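Local coordinates for protein cytidylyltransferase (Leptospira borgpetersenii serovar Hardjo-bovis, PDB 6OEW) that probably acts as a metal-dependent nucleotidyltransferase, transferring a cytidylyl group in the manner of GT-A-like enzymes, at residues I13-R18 with E52-L57; E43-S48 with P110-K115; L57-N62 with G81-L86; T135-R140 with D147-T152. All coordinates share one frame; numbering follows the deposited sequence.

Buried and partly exposed pairings within one GT-A-like fold illustrate how contact chemistry follows place. Contacts 1 and 3 share L57 and strand 54-59, but contact 1 lies in the buried centre of the sheet and is a regular parallel ladder with mostly aliphatic faces, whereas contact 3, at the partly exposed end of the strand, keeps one straight backbone bond and a water bridge. Contact 2, also buried, joins two helix ends through an arginine and backbone carbonyls; its L45 packs on I15 of contact 1 and its I112 on I148 of contact 4. Contact 4, buried on the antiparallel side of the same sheet, relies on an asparagine, a salt bridge and a turn.

Contact 1 (I13-R18 with E52-L57); sequences ILIQAR and ENVVVL
L14 and V55 stand side by side on the sheet, pointing the same way, in a worked example of parallel strand pairing. Strands 11-16 and 54-59 run with a 23° angle between their short segments, and their backbones exchange hydrogen bonds alternately. V55 N donates to I13 O at 2.9 Å, and I15 N returns the bond to V55 O at 2.9 Å. Next, L57 N reaches I15 O at 2.7 Å with a nearly straight N-H (174°), and A17 N closes the ladder on L57 O at 3.0 Å, one residue past the strand.

The side chain of L14 can be followed outward. Its CB rests against a branch of L57, with CD1 4.0 Å away. CG is turned anti to the carbonyl carbon (chi1 -56°), which carries the CD2 methyl over to V55, where it meets CG2 at 3.7 Å. The other face of the sheet holds I13, I15, V54 and V56: the end of I15 crosses V54 at a slant, CD1 to CG1 3.7 Å, and is covered by M41, L42 and L45 of helix 37-45, the helix of the beta-alpha-beta crossover that links the two strands.

At Q16, on the face of L14, V55 and L57, the strand approaches the metal region. Its OE1 is held by R104, and its side chain lies about 7 Å from a bound magnesium ion. Hydrogen bonding is thus spent on the backbone while mostly aliphatic side chains cover the two faces, Q16 being the exception, so the polar character of the strand pair appears at its end, near the metal.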
loop_
_atom_site.group_PDB
_atom_site.type_symbol
_atom_site.label_atom_id
_atom_site.label_comp_id
_atom_site.label_asym_id
_atom_site.label_seq_id
_atom_site.Cartn_x
_atom_site.Cartn_y
_atom_site.Cartn_z
ATOM N N ILE A 13 1.882 -0.589 10.095
ATOM C CA ILE A 13 1.529 -0.719 8.680
ATOM C C ILE A 13 0.018 -0.514 8.574
ATOM O O ILE A 13 -0.774 -1.370 8.986
ATOM C CB ILE A 13 1.958 -2.070 8.092
ATOM C CG1 ILE A 13 3.461 -2.291 8.219
ATOM C CG2 ILE A 13 1.534 -2.135 6.593
ATOM C CD1 ILE A 13 3.894 -3.710 7.874
ATOM N N LEU A 14 -0.387 0.641 8.041
ATOM C CA LEU A 14 -1.773 1.087 8.066
ATOM C C LEU A 14 -2.286 1.050 6.633
ATOM O O LEU A 14 -1.881 1.872 5.802
ATOM C CB LEU A 14 -1.888 2.487 8.664
ATOM C CG LEU A 14 -1.321 2.685 10.060
ATOM C CD1 LEU A 14 -1.844 3.992 10.618
ATOM C CD2 LEU A 14 -1.658 1.513 10.978
ATOM N N ILE A 15 -3.159 0.083 6.346
ATOM C CA ILE A 15 -3.633 -0.181 4.993
ATOM C C ILE A 15 -5.031 0.390 4.838
ATOM O O ILE A 15 -5.983 -0.078 5.483
ATOM C CB ILE A 15 -3.653 -1.683 4.687
ATOM C CG1 ILE A 15 -2.336 -2.342 5.102
ATOM C CG2 ILE A 15 -3.963 -1.931 3.198
ATOM C CD1 ILE A 15 -2.514 -3.806 5.253
ATOM N N GLN A 16 -5.183 1.356 3.943
ATOM C CA GLN A 16 -6.510 1.875 3.647
ATOM C C GLN A 16 -7.179 1.009 2.586
ATOM O O GLN A 16 -6.581 0.683 1.552
ATOM C CB GLN A 16 -6.445 3.339 3.205
ATOM C CG GLN A 16 -5.587 3.580 1.985
ATOM C CD GLN A 16 -5.713 5.002 1.478
ATOM O OE1 GLN A 16 -4.965 5.884 1.880
ATOM N NE2 GLN A 16 -6.681 5.229 0.587
ATOM N N ALA A 17 -8.411 0.599 2.862
ATOM C CA ALA A 17 -9.130 -0.257 1.927
ATOM C C ALA A 17 -10.612 -0.039 2.142
ATOM O O ALA A 17 -11.053 0.192 3.269
ATOM C CB ALA A 17 -8.807 -1.742 2.127
ATOM N N ARG A 18 -11.378 -0.095 1.052
ATOM C CA ARG A 18 -12.825 0.034 1.150
ATOM C C ARG A 18 -13.476 -0.653 -0.039
ATOM O O ARG A 18 -12.878 -0.777 -1.113
ATOM C CB ARG A 18 -13.291 1.502 1.198
ATOM C CG ARG A 18 -13.108 2.228 -0.129
ATOM C CD ARG A 18 -13.451 3.703 0.001
ATOM N NE ARG A 18 -14.878 3.913 0.245
ATOM C CZ ARG A 18 -15.464 5.106 0.303
ATOM N NH1 ARG A 18 -14.744 6.210 0.152
ATOM N NH2 ARG A 18 -16.779 5.193 0.515
ATOM N N GLU A 52 3.206 -7.358 13.247
ATOM C CA GLU A 52 2.290 -7.404 14.378
ATOM C C GLU A 52 1.459 -6.135 14.509
ATOM O O GLU A 52 0.416 -6.165 15.170
ATOM C CB GLU A 52 3.053 -7.662 15.673
ATOM C CG GLU A 52 3.875 -6.489 16.121
ATOM C CD GLU A 52 4.427 -6.686 17.512
ATOM O OE1 GLU A 52 4.301 -7.814 18.044
ATOM O OE2 GLU A 52 4.984 -5.716 18.070
ATOM N N ASN A 53 1.876 -5.031 13.883
ATOM C CA ASN A 53 1.095 -3.795 13.938
ATOM C C ASN A 53 0.496 -3.451 12.583
ATOM O O ASN A 53 0.563 -2.300 12.143
ATOM C CB ASN A 53 1.949 -2.618 14.434
ATOM C CG ASN A 53 2.501 -2.830 15.839
ATOM O OD1 ASN A 53 1.823 -3.355 16.726
ATOM N ND2 ASN A 53 3.746 -2.402 16.050
ATOM N N VAL A 54 -0.095 -4.430 11.906
ATOM C CA VAL A 54 -0.853 -4.175 10.691
ATOM C C VAL A 54 -2.267 -3.816 11.114
ATOM O O VAL A 54 -2.852 -4.494 11.970
ATOM C CB VAL A 54 -0.855 -5.403 9.764
ATOM C CG1 VAL A 54 -1.775 -5.191 8.592
ATOM C CG2 VAL A 54 0.550 -5.673 9.254
ATOM N N VAL A 55 -2.796 -2.732 10.558
ATOM C CA VAL A 55 -4.183 -2.331 10.779
ATOM C C VAL A 55 -4.803 -2.036 9.421
ATOM O O VAL A 55 -4.185 -1.363 8.586
ATOM C CB VAL A 55 -4.294 -1.094 11.694
ATOM C CG1 VAL A 55 -5.759 -0.884 12.144
ATOM C CG2 VAL A 55 -3.305 -1.191 12.913
ATOM N N VAL A 56 -6.017 -2.539 9.195
ATOM C CA VAL A 56 -6.799 -2.153 8.025
ATOM C C VAL A 56 -7.686 -0.978 8.412
ATOM O O VAL A 56 -8.444 -1.043 9.395
ATOM C CB VAL A 56 -7.636 -3.330 7.493
ATOM C CG1 VAL A 56 -8.619 -2.860 6.405
ATOM C CG2 VAL A 56 -6.738 -4.442 6.952
ATOM N N LEU A 57 -7.580 0.107 7.654
ATOM C CA LEU A 57 -8.326 1.328 7.898
ATOM C C LEU A 57 -9.412 1.400 6.833
ATOM O O LEU A 57 -9.106 1.566 5.650
ATOM C CB LEU A 57 -7.436 2.554 7.807
ATOM C CG LEU A 57 -6.580 2.971 9.011
ATOM C CD1 LEU A 57 -5.720 1.802 9.503
ATOM C CD2 LEU A 57 -5.740 4.156 8.583
#

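Contact 2 (E43-S48 with P110-K115); sequences ERLKFS and PLIDSK. With EDO (1,2-ethanediol), chain D.
R44, near the end of helix 37-45, supplies the polar grip on the loop before helix 114-126. The chain bends at chi3 (64°), bringing the guanidinium against successive backbone carbonyls. NE donates to I112 O at 2.8 Å, from well above the carbonyl plane rather than along a lone pair, and NH2 makes weak bonds to L111 O at 3.0 Å and to I112 O. The other end nitrogen, NH1, turns to F222 O, and the aromatic ring of F222 makes a cation-pi contact with the same group. CD of R44 also lies 3.4 Å from P110 O, a carbonyl oxygen that this contact buries without any partner in the model.

The arrangement joins two helix ends. A type I turn spans L45 to S48, following the body of helix 37-45, while D113 is the N-cap of helix 114-126, its OD1 accepting from K115 N at 2.7 Å and its OD2 from Y224 N. P110 lies close in sequence to D108, a magnesium-binding residue of this protein, which places the loop at the rim of the metal region.

Apolar packing is modest: L45 and I112 meet at a slant, CD2 to CG2 3.9 Å, and the CB atoms of S48 and S114 touch.

Small molecules bridge the remainder. A 1,2-ethanediol, probably from the crystallisation liquor, gives its O2 proton to R44 O at 2.8 Å, accepts from S114 N, and through O1 donates to S114 OG at 2.7 Å. That hydroxyl in turn donates to a water at 2.6 Å, and the same water donates to F47 O.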
loop_
_atom_site.group_PDB
_atom_site.type_symbol
_atom_site.label_atom_id
_atom_site.label_comp_id
_atom_site.label_asym_id
_atom_site.label_seq_id
_atom_site.Cartn_x
_atom_site.Cartn_y
_atom_site.Cartn_z
ATOM N N GLU A 43 -1.854 -11.658 3.857
ATOM C CA GLU A 43 -0.971 -12.816 4.000
ATOM C C GLU A 43 0.460 -12.483 3.587
ATOM O O GLU A 43 1.418 -12.950 4.219
ATOM C CB GLU A 43 -1.501 -13.994 3.186
ATOM C CG GLU A 43 -2.758 -14.597 3.763
ATOM C CD GLU A 43 -3.093 -15.922 3.137
ATOM O OE1 GLU A 43 -2.184 -16.752 2.953
ATOM O OE2 GLU A 43 -4.273 -16.128 2.807
ATOM N N ARG A 44 0.628 -11.664 2.540
ATOM C CA ARG A 44 1.968 -11.251 2.130
ATOM C C ARG A 44 2.625 -10.348 3.171
ATOM O O ARG A 44 3.842 -10.423 3.390
ATOM C CB ARG A 44 1.897 -10.570 0.765
ATOM C CG ARG A 44 1.716 -11.604 -0.349
ATOM C CD ARG A 44 1.664 -10.986 -1.731
ATOM N NE ARG A 44 2.905 -10.315 -2.133
ATOM C CZ ARG A 44 4.001 -10.926 -2.579
ATOM N NH1 ARG A 44 4.071 -12.253 -2.663
ATOM N NH2 ARG A 44 5.047 -10.198 -2.949
ATOM N N LEU A 45 1.844 -9.507 3.832
ATOM C CA LEU A 45 2.403 -8.628 4.853
ATOM C C LEU A 45 2.690 -9.350 6.164
ATOM O O LEU A 45 3.407 -8.800 7.006
ATOM C CB LEU A 45 1.456 -7.454 5.095
ATOM C CG LEU A 45 1.397 -6.489 3.919
ATOM C CD1 LEU A 45 0.207 -5.550 4.065
ATOM C CD2 LEU A 45 2.658 -5.684 3.877
ATOM N N LYS A 46 2.150 -10.558 6.357
ATOM C CA LYS A 46 2.502 -11.341 7.538
ATOM C C LYS A 46 3.986 -11.665 7.581
ATOM O O LYS A 46 4.509 -11.956 8.661
ATOM C CB LYS A 46 1.693 -12.640 7.593
ATOM N N PHE A 47 4.675 -11.625 6.438
ATOM C CA PHE A 47 6.107 -11.913 6.402
ATOM C C PHE A 47 6.973 -10.716 6.791
ATOM O O PHE A 47 8.196 -10.867 6.889
ATOM C CB PHE A 47 6.510 -12.405 5.007
ATOM C CG PHE A 47 5.885 -13.730 4.622
ATOM C CD1 PHE A 47 6.446 -14.929 5.047
ATOM C CD2 PHE A 47 4.737 -13.775 3.844
ATOM C CE1 PHE A 47 5.883 -16.143 4.702
ATOM C CE2 PHE A 47 4.172 -14.993 3.501
ATOM C CZ PHE A 47 4.745 -16.172 3.929
ATOM N N SER A 48 6.384 -9.541 7.001
ATOM C CA SER A 48 7.163 -8.367 7.380
ATOM C C SER A 48 7.655 -8.498 8.813
ATOM O O SER A 48 6.952 -9.027 9.681
ATOM C CB SER A 48 6.323 -7.100 7.239
ATOM O OG SER A 48 6.986 -5.976 7.808
ATOM N N PRO A 110 -2.199 -5.754 -3.953
ATOM C CA PRO A 110 -2.211 -7.074 -3.308
ATOM C C PRO A 110 -0.891 -7.828 -3.369
ATOM O O PRO A 110 -0.717 -8.754 -2.568
ATOM C CB PRO A 110 -3.297 -7.821 -4.085
ATOM C CG PRO A 110 -3.270 -7.175 -5.443
ATOM C CD PRO A 110 -3.103 -5.723 -5.120
ATOM N N LEU A 111 0.020 -7.512 -4.298
ATOM C CA LEU A 111 1.288 -8.231 -4.409
ATOM C C LEU A 111 2.435 -7.492 -3.740
ATOM O O LEU A 111 3.604 -7.805 -4.014
ATOM C CB LEU A 111 1.646 -8.513 -5.869
ATOM C CG LEU A 111 0.560 -9.269 -6.656
ATOM C CD1 LEU A 111 1.059 -9.709 -8.005
ATOM C CD2 LEU A 111 0.032 -10.469 -5.884
ATOM N N ILE A 112 2.119 -6.532 -2.866
ATOM C CA ILE A 112 3.139 -5.795 -2.127
ATOM C C ILE A 112 4.150 -6.764 -1.526
ATOM O O ILE A 112 3.794 -7.858 -1.071
ATOM C CB ILE A 112 2.456 -4.932 -1.050
ATOM C CG1 ILE A 112 3.412 -3.855 -0.534
ATOM C CG2 ILE A 112 1.820 -5.817 0.068
ATOM C CD1 ILE A 112 3.488 -2.636 -1.443
ATOM N N ASP A 113 5.424 -6.374 -1.556
ATOM C CA ASP A 113 6.535 -7.234 -1.141
ATOM C C ASP A 113 7.016 -6.768 0.229
ATOM O O ASP A 113 7.440 -5.615 0.387
ATOM C CB ASP A 113 7.667 -7.197 -2.174
ATOM C CG ASP A 113 8.855 -8.122 -1.818
ATOM O OD1 ASP A 113 9.132 -8.355 -0.627
ATOM O OD2 ASP A 113 9.535 -8.604 -2.738
ATOM N N SER A 114 6.923 -7.654 1.224
ATOM C CA SER A 114 7.262 -7.239 2.581
ATOM C C SER A 114 8.757 -6.973 2.731
ATOM O O SER A 114 9.157 -6.195 3.614
ATOM C CB SER A 114 6.778 -8.293 3.583
ATOM O OG SER A 114 7.587 -9.469 3.517
ATOM N N LYS A 115 9.598 -7.567 1.874
ATOM C CA LYS A 115 11.037 -7.327 1.987
ATOM C C LYS A 115 11.390 -5.902 1.583
ATOM O O LYS A 115 12.251 -5.268 2.206
ATOM C CB LYS A 115 11.825 -8.345 1.141
HETATM C C1 EDO D . 7.159 -12.097 0.850
HETATM O O1 EDO D . 8.069 -11.400 1.718
HETATM C C2 EDO D . 6.180 -11.122 0.187
HETATM O O2 EDO D . 5.541 -10.318 1.191
HETATM O O HOH W 1 9.871 -9.089 4.785
#

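Contact 3 (L57-N62 with G81-L86); sequences LTTEEN and GSANDL
The E60 carboxylate meets G81 through one oxygen, OE1, 3.9 Å from G81 CA; further back, the CG of E60 lies close to G81 O and N. The other flat group that matters is the T58 carbonyl, which takes the G81 N-H at 3.0 Å from G81 N to T58 O; the bond is nearly straight at the hydrogen (170°), with the donor tilted 21° from the carbonyl plane. Beyond this point the direct pairing slackens. E60 N makes only a weak bond to G81 O, and a water bridges the same two atoms, accepting from E60 N at 2.8 Å and donating to G81 O at 2.9 Å.

These bonds belong to the end of a beta-alpha-beta unit: strand 54-59, helix 65-73 and strand 77-81, the last being an outermost strand of the sheet. Around T59 an ST turn forms, with OG1 accepting from E61 N at 2.9 Å, the same hydroxyl also bonding to D64, while the CG2 methyl of T59 rests against A83, 3.8 Å from A83 CA. On the departing side, S82 OG accepts from D85 N at 2.9 Å in an ST motif that leads to the N-cap residue D85 of helix 86-96.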
loop_
_atom_site.group_PDB
_atom_site.type_symbol
_atom_site.label_atom_id
_atom_site.label_comp_id
_atom_site.label_asym_id
_atom_site.label_seq_id
_atom_site.Cartn_x
_atom_site.Cartn_y
_atom_site.Cartn_z
ATOM N N LEU A 57 -7.580 0.107 7.654
ATOM C CA LEU A 57 -8.326 1.328 7.898
ATOM C C LEU A 57 -9.412 1.400 6.833
ATOM O O LEU A 57 -9.106 1.566 5.650
ATOM C CB LEU A 57 -7.436 2.554 7.807
ATOM C CG LEU A 57 -6.580 2.971 9.011
ATOM C CD1 LEU A 57 -5.720 1.802 9.503
ATOM C CD2 LEU A 57 -5.740 4.156 8.583
ATOM N N THR A 58 -10.672 1.332 7.251
ATOM C CA THR A 58 -11.753 1.356 6.268
ATOM C C THR A 58 -12.812 2.358 6.732
ATOM O O THR A 58 -12.543 3.173 7.623
ATOM C CB THR A 58 -12.303 -0.069 6.068
ATOM O OG1 THR A 58 -13.207 -0.106 4.944
ATOM C CG2 THR A 58 -13.009 -0.573 7.336
ATOM N N THR A 59 -13.994 2.363 6.116
ATOM C CA THR A 59 -15.024 3.321 6.489
ATOM C C THR A 59 -16.029 2.679 7.436
ATOM O O THR A 59 -16.015 1.472 7.679
ATOM C CB THR A 59 -15.787 3.873 5.268
ATOM O OG1 THR A 59 -16.871 2.989 4.978
ATOM C CG2 THR A 59 -14.876 3.966 4.031
ATOM N N GLU A 60 -16.937 3.509 7.928
ATOM C CA GLU A 60 -18.025 3.086 8.798
ATOM C C GLU A 60 -19.267 2.663 8.029
ATOM O O GLU A 60 -20.273 2.298 8.656
ATOM C CB GLU A 60 -18.394 4.217 9.762
ATOM C CG GLU A 60 -17.205 4.676 10.626
ATOM C CD GLU A 60 -17.617 5.673 11.702
ATOM O OE1 GLU A 60 -16.999 6.760 11.803
ATOM O OE2 GLU A 60 -18.563 5.362 12.448
ATOM N N GLU A 61 -19.225 2.717 6.703
ATOM C CA GLU A 61 -20.392 2.346 5.918
ATOM C C GLU A 61 -20.622 0.841 5.993
ATOM O O GLU A 61 -19.683 0.046 6.105
ATOM C CB GLU A 61 -20.224 2.811 4.473
ATOM C CG GLU A 61 -20.250 4.334 4.362
ATOM C CD GLU A 61 -20.050 4.844 2.951
ATOM O OE1 GLU A 61 -20.135 4.050 1.989
ATOM O OE2 GLU A 61 -19.813 6.063 2.808
ATOM N N ASN A 62 -21.904 0.460 5.944
ATOM C CA ASN A 62 -22.285 -0.944 6.100
ATOM C C ASN A 62 -21.568 -1.856 5.110
ATOM O O ASN A 62 -21.250 -3.004 5.448
ATOM C CB ASN A 62 -23.803 -1.087 5.961
ATOM C CG ASN A 62 -24.545 -0.617 7.215
ATOM O OD1 ASN A 62 -24.027 -0.708 8.335
ATOM N ND2 ASN A 62 -25.749 -0.113 7.029
ATOM N N GLY A 81 -13.372 4.569 10.123
ATOM C CA GLY A 81 -13.453 6.018 10.265
ATOM C C GLY A 81 -13.872 6.701 8.985
ATOM O O GLY A 81 -14.653 6.145 8.196
ATOM N N SER A 82 -13.326 7.896 8.757
ATOM C CA SER A 82 -13.854 8.805 7.743
ATOM C C SER A 82 -13.746 8.210 6.345
ATOM O O SER A 82 -12.715 7.671 5.961
ATOM C CB SER A 82 -13.103 10.135 7.783
ATOM O OG SER A 82 -13.481 10.976 6.704
ATOM N N ALA A 83 -14.823 8.359 5.557
ATOM C CA ALA A 83 -14.797 7.807 4.206
ATOM C C ALA A 83 -13.847 8.584 3.294
ATOM O O ALA A 83 -13.019 7.988 2.592
ATOM C CB ALA A 83 -16.222 7.778 3.623
ATOM N N ASN A 84 -13.960 9.918 3.275
ATOM C CA ASN A 84 -13.200 10.736 2.331
ATOM C C ASN A 84 -12.071 11.548 2.952
ATOM O O ASN A 84 -11.259 12.120 2.210
ATOM C CB ASN A 84 -14.131 11.703 1.592
ATOM C CG ASN A 84 -15.250 10.989 0.874
ATOM O OD1 ASN A 84 -16.417 11.378 0.972
ATOM N ND2 ASN A 84 -14.901 9.932 0.150
ATOM N N ASP A 85 -11.990 11.636 4.273
ATOM C CA ASP A 85 -10.899 12.380 4.897
ATOM C C ASP A 85 -9.888 11.349 5.378
ATOM O O ASP A 85 -9.940 10.878 6.515
ATOM C CB ASP A 85 -11.415 13.284 6.012
ATOM C CG ASP A 85 -10.337 14.215 6.557
ATOM O OD1 ASP A 85 -9.137 13.905 6.448
ATOM O OD2 ASP A 85 -10.702 15.251 7.133
ATOM N N LEU A 86 -8.963 10.987 4.479
ATOM C CA LEU A 86 -7.966 9.975 4.800
ATOM C C LEU A 86 -6.931 10.509 5.776
ATOM O O LEU A 86 -6.333 9.728 6.521
ATOM C CB LEU A 86 -7.284 9.474 3.522
ATOM C CG LEU A 86 -8.028 8.346 2.773
ATOM C CD1 LEU A 86 -7.982 7.036 3.588
ATOM C CD2 LEU A 86 -9.461 8.729 2.394
HETATM O O HOH W 2 -17.402 6.201 7.189
#

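Contact 4 (T135-R140 with D147-T152); sequences TNCFQR and DIEIFT
N136 meets I148 through a first torsion (chi1 73°) that sets CG between its backbone N and carbonyl carbon, which brings OD1 to the backbone of segment 147-152. OD1 then accepts from I148 N at 2.8 Å, the donor standing above the amide plane, while ND2 goes to M146 O. In return N136 N donates to I148 O at 3.2 Å, so one asparagine serves both polar backbone atoms of I148. R140 reaches across differently: its chain is extended from CG to NE and carries the guanidinium to D147. NH2 to OD2 (2.9 Å) and NH1 to OD1 (3.2 Å) form an end-on salt bridge, both oxygens near the guanidinium plane but approached from above the carboxylate, with the two planes 49° apart.

The setting is the base of a long hairpin connection between antiparallel strands 133-135 and 149-152, where T135 and E149 form a non-hydrogen-bonded pair. T135 OG1 accepts from C137 N at 2.9 Å, an ST turn, and donates to a water at 2.7 Å that passes a hydrogen to E149 OE2; OE1 of E149 is salt-bridged to R104. C137 SG lies 3.7 Å from D147 CB, and C137 CB lies over one face of the R140 guanidinium, toward its rim. The side chain of D147 is about 6 Å from a bound magnesium ion.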
loop_
_atom_site.group_PDB
_atom_site.type_symbol
_atom_site.label_atom_id
_atom_site.label_comp_id
_atom_site.label_asym_id
_atom_site.label_seq_id
_atom_site.Cartn_x
_atom_site.Cartn_y
_atom_site.Cartn_z
ATOM N N THR A 135 9.374 7.741 0.247
ATOM C CA THR A 135 8.456 7.130 -0.721
ATOM C C THR A 135 9.251 6.402 -1.793
ATOM O O THR A 135 10.402 6.740 -2.075
ATOM C CB THR A 135 7.516 8.190 -1.376
ATOM O OG1 THR A 135 6.668 7.573 -2.363
ATOM C CG2 THR A 135 8.306 9.299 -2.051
ATOM N N ASN A 136 8.636 5.374 -2.382
ATOM C CA ASN A 136 9.148 4.752 -3.596
ATOM C C ASN A 136 8.221 4.999 -4.784
ATOM O O ASN A 136 8.367 4.349 -5.823
ATOM C CB ASN A 136 9.347 3.239 -3.387
ATOM C CG ASN A 136 8.000 2.476 -3.348
ATOM O OD1 ASN A 136 6.901 3.092 -3.344
ATOM N ND2 ASN A 136 8.077 1.153 -3.319
ATOM N N CYS A 137 7.257 5.918 -4.649
ATOM C CA CYS A 137 6.288 6.080 -5.724
ATOM C C CYS A 137 6.034 7.544 -6.059
ATOM O O CYS A 137 4.956 7.875 -6.572
ATOM C CB CYS A 137 4.976 5.351 -5.371
ATOM S SG CYS A 137 4.174 5.894 -3.837
ATOM N N PHE A 138 6.997 8.432 -5.788
ATOM C CA PHE A 138 6.983 9.751 -6.412
ATOM C C PHE A 138 7.603 9.577 -7.791
ATOM O O PHE A 138 6.891 9.311 -8.766
ATOM C CB PHE A 138 7.732 10.771 -5.558
ATOM C CG PHE A 138 7.648 12.185 -6.072
ATOM C CD1 PHE A 138 6.428 12.812 -6.232
ATOM C CD2 PHE A 138 8.804 12.902 -6.346
ATOM C CE1 PHE A 138 6.361 14.115 -6.695
ATOM C CE2 PHE A 138 8.737 14.209 -6.804
ATOM C CZ PHE A 138 7.521 14.811 -6.971
ATOM N N GLN A 139 8.928 9.682 -7.882
ATOM C CA GLN A 139 9.621 9.015 -8.977
ATOM C C GLN A 139 9.248 7.537 -8.934
ATOM O O GLN A 139 9.251 6.922 -7.861
ATOM C CB GLN A 139 11.143 9.170 -8.837
ATOM C CG GLN A 139 11.714 10.522 -9.208
ATOM C CD GLN A 139 13.233 10.500 -9.180
ATOM O OE1 GLN A 139 13.885 10.269 -10.202
ATOM N NE2 GLN A 139 13.805 10.724 -7.990
ATOM N N ARG A 140 8.906 6.964 -10.085
ATOM C CA ARG A 140 8.489 5.565 -10.147
ATOM C C ARG A 140 9.501 4.722 -10.908
ATOM O O ARG A 140 9.684 4.910 -12.117
ATOM C CB ARG A 140 7.107 5.443 -10.794
ATOM C CG ARG A 140 6.011 5.998 -9.901
ATOM C CD ARG A 140 4.613 5.916 -10.558
ATOM N NE ARG A 140 3.592 6.233 -9.559
ATOM C CZ ARG A 140 3.104 5.343 -8.697
ATOM N NH1 ARG A 140 3.520 4.076 -8.738
ATOM N NH2 ARG A 140 2.192 5.707 -7.799
ATOM N N ASP A 147 3.589 0.371 -4.217
ATOM C CA ASP A 147 3.725 1.710 -3.640
ATOM C C ASP A 147 3.813 1.647 -2.123
ATOM O O ASP A 147 2.979 1.021 -1.457
ATOM C CB ASP A 147 2.537 2.602 -4.018
ATOM C CG ASP A 147 2.331 2.751 -5.521
ATOM O OD1 ASP A 147 2.975 2.053 -6.330
ATOM O OD2 ASP A 147 1.478 3.585 -5.880
ATOM N N ILE A 148 4.822 2.323 -1.580
ATOM C CA ILE A 148 5.050 2.392 -0.144
ATOM C C ILE A 148 5.417 3.823 0.182
ATOM O O ILE A 148 6.292 4.406 -0.470
ATOM C CB ILE A 148 6.175 1.428 0.292
ATOM C CG1 ILE A 148 5.792 -0.027 -0.030
ATOM C CG2 ILE A 148 6.483 1.626 1.776
ATOM C CD1 ILE A 148 7.013 -1.046 -0.051
ATOM N N GLU A 149 4.747 4.391 1.172
ATOM C CA GLU A 149 5.080 5.690 1.726
ATOM C C GLU A 149 5.237 5.518 3.222
ATOM O O GLU A 149 4.476 4.775 3.847
ATOM C CB GLU A 149 3.982 6.745 1.408
ATOM C CG GLU A 149 3.807 6.920 -0.082
ATOM C CD GLU A 149 2.422 7.421 -0.470
ATOM O OE1 GLU A 149 1.421 6.928 0.099
ATOM O OE2 GLU A 149 2.361 8.301 -1.353
ATOM N N ILE A 150 6.258 6.156 3.782
ATOM C CA ILE A 150 6.548 6.096 5.209
ATOM C C ILE A 150 6.710 7.513 5.719
ATOM O O ILE A 150 7.502 8.283 5.165
ATOM C CB ILE A 150 7.823 5.276 5.490
ATOM C CG1 ILE A 150 7.708 3.904 4.792
ATOM C CG2 ILE A 150 7.988 5.124 6.979
ATOM C CD1 ILE A 150 9.008 3.041 4.911
ATOM N N PHE A 151 5.992 7.857 6.785
ATOM C CA PHE A 151 6.171 9.180 7.353
ATOM C C PHE A 151 5.868 9.164 8.842
ATOM O O PHE A 151 5.213 8.251 9.357
ATOM C CB PHE A 151 5.308 10.217 6.632
ATOM C CG PHE A 151 3.907 9.744 6.345
ATOM C CD1 PHE A 151 2.916 9.861 7.308
ATOM C CD2 PHE A 151 3.586 9.186 5.119
ATOM C CE1 PHE A 151 1.608 9.428 7.044
ATOM C CE2 PHE A 151 2.303 8.746 4.852
ATOM C CZ PHE A 151 1.308 8.861 5.805
ATOM N N THR A 152 6.382 10.182 9.531
ATOM C CA THR A 152 6.214 10.306 10.971
ATOM C C THR A 152 4.805 10.776 11.298
ATOM O O THR A 152 4.132 11.419 10.488
ATOM C CB THR A 152 7.218 11.295 11.583
ATOM O OG1 THR A 152 6.992 12.616 11.076
ATOM C CG2 THR A 152 8.667 10.873 11.288
HETATM O O HOH W 3 4.752 9.534 -2.215
#